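Local coordinates for GDSL-like Lipase/Acylhydrolase family protein (Neisseria meningitidis, PDB 4K3U) that probably acts as a peptidoglycan O-acetylesterase, an SGNH-type hydrolase that removes acetyl groups from cell-wall glycan, at residues 282-287 with 310-315. Residues are numbered along the deposited sequence; the frame is centred on the assembly and turned at random.
Sequences ILIIGA and QMQRRV
Q312, I284 and A287 carry a buried strand-to-helix contact in which helix 305-318 packs on a face of the mixed sheet, against the C-terminal half of strand 281-286. The two segments run nearly antiparallel, 163° between their directions, with axes 8.4 Å apart at closest approach. G286 and Q312 bring the backbones nearest, their CA atoms lying 6.1 Å apart, and Q312 OE1 comes 3.5 Å from G286 CA.

The polar part of the contact is made by Q312. With CG placed beside the backbone N and anti to the carbonyl carbon (chi1 -65°), its extended chain reaches across to the end of the strand, where OE1 accepts a hydrogen bond from A287 N at 2.9 Å. The donor stands 23° from the amide's carbonyl plane. On the same amide, NE2 donates to Y247 O, just beyond the neighbouring strand 242-246, and lies 3.4 Å from I285 O. Bonded through both ends, the amide is fixed in its rotation and ties two strand ends to the helix.

Further back along the strand the contact turns apolar. I284 points at the helix, its CG2 lying 4.2 Å from Q312 CB, while CD1 meets V315 CG1 at 3.7 Å, the two side chains crossing at about a right angle. I285 points away from the helix and packs on I244 and S246 of the neighbouring strand 242-246. W266 of helix 259-276 and F323 of strand 322-325 also touch Q312, enclosing it within the core.

Strand 281-286, helix 305-318 and the adjacent parallel strand 322-325 thus form a beta-alpha-beta crossover, the repeating unit of the alpha/beta/alpha sandwich characteristic of GDSL/SGNH hydrolases.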
ATOM      1  N   ILE A 282       6.558   5.582  10.023  1.00 23.56           N
ATOM      2  CA  ILE A 282       7.032   5.028   8.766  1.00 24.51           C
ATOM      3  C   ILE A 282       7.742   3.685   8.990  1.00 25.60           C
ATOM      4  O   ILE A 282       8.630   3.562   9.834  1.00 24.64           O
ATOM      5  CB  ILE A 282       7.989   6.008   8.061  1.00 22.15           C
ATOM      6  CG1 ILE A 282       7.231   7.260   7.624  1.00 21.03           C
ATOM      7  CG2 ILE A 282       8.687   5.339   6.884  1.00 25.97           C
ATOM      8  CD1 ILE A 282       8.124   8.407   7.274  1.00 28.87           C
ATOM      9  N   LEU A 283       7.351   2.679   8.224  1.00 25.82           N
ATOM     10  CA  LEU A 283       8.048   1.408   8.266  1.00 20.21           C
ATOM     11  C   LEU A 283       8.610   1.051   6.898  1.00 24.90           C
ATOM     12  O   LEU A 283       7.876   1.009   5.915  1.00 24.33           O
ATOM     13  CB  LEU A 283       7.103   0.315   8.744  1.00 17.90           C
ATOM     14  CG  LEU A 283       7.607  -1.100   8.495  1.00 20.93           C
ATOM     15  CD1 LEU A 283       8.742  -1.399   9.451  1.00 25.70           C
ATOM     16  CD2 LEU A 283       6.490  -2.099   8.637  1.00 25.63           C
ATOM     17  N   ILE A 284       9.910   0.788   6.840  1.00 19.78           N
ATOM     18  CA  ILE A 284      10.547   0.299   5.622  1.00 19.49           C
ATOM     19  C   ILE A 284      10.721  -1.213   5.715  1.00 22.80           C
ATOM     20  O   ILE A 284      11.308  -1.738   6.682  1.00 21.74           O
ATOM     21  CB  ILE A 284      11.923   0.973   5.380  1.00 21.46           C
ATOM     22  CG1 ILE A 284      11.739   2.439   4.978  1.00 18.09           C
ATOM     23  CG2 ILE A 284      12.735   0.223   4.317  1.00 17.90           C
ATOM     24  CD1 ILE A 284      13.063   3.222   4.899  1.00 21.25           C
ATOM     25  N   ILE A 285      10.187  -1.915   4.720  1.00 23.63           N
ATOM     26  CA  ILE A 285      10.313  -3.369   4.657  1.00 21.93           C
ATOM     27  C   ILE A 285      11.512  -3.713   3.789  1.00 22.58           C
ATOM     28  O   ILE A 285      11.489  -3.472   2.581  1.00 21.80           O
ATOM     29  CB  ILE A 285       9.032  -4.036   4.095  1.00 20.32           C
ATOM     30  CG1 ILE A 285       7.887  -3.913   5.101  1.00 19.77           C
ATOM     31  CG2 ILE A 285       9.274  -5.510   3.791  1.00 20.84           C
ATOM     32  CD1 ILE A 285       6.608  -4.596   4.657  1.00 21.54           C
ATOM     33  N   GLY A 286      12.564  -4.245   4.418  1.00 25.20           N
ATOM     34  CA  GLY A 286      13.766  -4.677   3.721  1.00 16.75           C
ATOM     35  C   GLY A 286      13.413  -5.775   2.742  1.00 22.42           C
ATOM     36  O   GLY A 286      12.591  -6.633   3.053  1.00 21.40           O
ATOM     37  N   ALA A 287      14.018  -5.742   1.560  1.00 20.67           N
ATOM     38  CA  ALA A 287      13.653  -6.663   0.501  1.00 21.76           C
ATOM     39  C   ALA A 287      13.890  -8.129   0.907  1.00 29.04           C
ATOM     40  O   ALA A 287      14.869  -8.438   1.601  1.00 25.21           O
ATOM     41  CB  ALA A 287      14.414  -6.332  -0.752  1.00 16.47           C
ATOM     42  N   GLN A 310      21.000  -3.304   2.342  1.00 20.55           N
ATOM     43  CA  GLN A 310      21.792  -2.594   3.357  1.00 24.77           C
ATOM     44  C   GLN A 310      21.479  -1.110   3.282  1.00 22.40           C
ATOM     45  O   GLN A 310      21.350  -0.433   4.305  1.00 24.58           O
ATOM     46  CB  GLN A 310      23.299  -2.840   3.167  1.00 20.99           C
ATOM     47  CG  GLN A 310      23.736  -4.212   3.626  1.00 24.52           C
ATOM     48  CD  GLN A 310      25.232  -4.470   3.484  1.00 28.50           C
ATOM     49  OE1 GLN A 310      26.015  -3.564   3.200  1.00 28.02           O
ATOM     50  NE2 GLN A 310      25.631  -5.719   3.693  1.00 22.47           N
ATOM     51  N   MET A 311      21.355  -0.618   2.058  1.00 20.78           N
ATOM     52  CA  MET A 311      20.907   0.738   1.825  1.00 23.04           C
ATOM     53  C   MET A 311      19.576   1.039   2.527  1.00 23.46           C
ATOM     54  O   MET A 311      19.425   2.089   3.167  1.00 20.77           O
ATOM     55  CB  MET A 311      20.759   0.992   0.329  1.00 23.87           C
ATOM     56  CG  MET A 311      20.358   2.406   0.037  1.00 28.50           C
ATOM     57  SD  MET A 311      19.473   2.528  -1.503  1.00 40.64           S
ATOM     58  CE  MET A 311      17.936   1.735  -1.024  1.00 25.39           C
ATOM     59  N   GLN A 312      18.624   0.114   2.406  1.00 20.42           N
ATOM     60  CA  GLN A 312      17.298   0.283   3.016  1.00 21.97           C
ATOM     61  C   GLN A 312      17.378   0.416   4.534  1.00 22.73           C
ATOM     62  O   GLN A 312      16.643   1.206   5.131  1.00 22.43           O
ATOM     63  CB  GLN A 312      16.376  -0.892   2.663  1.00 16.58           C
ATOM     64  CG  GLN A 312      16.032  -1.023   1.199  1.00 22.52           C
ATOM     65  CD  GLN A 312      15.056  -2.172   0.928  1.00 24.66           C
ATOM     66  OE1 GLN A 312      15.443  -3.335   0.896  1.00 22.23           O
ATOM     67  NE2 GLN A 312      13.793  -1.835   0.719  1.00 22.16           N
ATOM     68  N   ARG A 313      18.247  -0.372   5.164  1.00 18.25           N
ATOM     69  CA  ARG A 313      18.404  -0.268   6.611  1.00 24.00           C
ATOM     70  C   ARG A 313      19.018   1.086   7.009  1.00 20.84           C
ATOM     71  O   ARG A 313      18.515   1.759   7.897  1.00 24.32           O
ATOM     72  CB  ARG A 313      19.254  -1.418   7.167  1.00 21.44           C
ATOM     73  CG  ARG A 313      19.392  -1.327   8.683  1.00 24.21           C
ATOM     74  CD  ARG A 313      20.302  -2.403   9.243  1.00 30.97           C
ATOM     75  NE  ARG A 313      19.715  -3.735   9.132  1.00 27.62           N
ATOM     76  CZ  ARG A 313      18.913  -4.276  10.041  1.00 27.47           C
ATOM     77  NH1 ARG A 313      18.586  -3.601  11.131  1.00 30.95           N
ATOM     78  NH2 ARG A 313      18.434  -5.497   9.858  1.00 29.16           N
ATOM     79  N   ARG A 314      20.086   1.490   6.332  1.00 20.70           N
ATOM     80  CA  ARG A 314      20.691   2.804   6.574  1.00 22.67           C
ATOM     81  C   ARG A 314      19.692   3.948   6.402  1.00 23.03           C
ATOM     82  O   ARG A 314      19.741   4.930   7.131  1.00 22.28           O
ATOM     83  CB  ARG A 314      21.869   3.052   5.636  1.00 21.31           C
ATOM     84  CG  ARG A 314      23.110   2.243   5.906  1.00 27.39           C
ATOM     85  CD  ARG A 314      24.324   2.900   5.221  1.00 29.79           C
ATOM     86  NE  ARG A 314      24.158   3.042   3.773  1.00 26.04           N
ATOM     87  CZ  ARG A 314      24.298   2.037   2.917  1.00 25.75           C
ATOM     88  NH1 ARG A 314      24.598   0.830   3.365  1.00 24.00           N
ATOM     89  NH2 ARG A 314      24.139   2.231   1.616  1.00 27.49           N
ATOM     90  N   VAL A 315      18.797   3.838   5.423  1.00 24.88           N
ATOM     91  CA  VAL A 315      17.791   4.887   5.227  1.00 23.83           C
ATOM     92  C   VAL A 315      16.831   4.939   6.414  1.00 25.34           C
ATOM     93  O   VAL A 315      16.520   6.018   6.945  1.00 25.77           O
ATOM     94  CB  VAL A 315      17.004   4.668   3.934  1.00 23.57           C
ATOM     95  CG1 VAL A 315      15.780   5.577   3.891  1.00 21.78           C
ATOM     96  CG2 VAL A 315      17.919   4.905   2.742  1.00 20.71           C
TER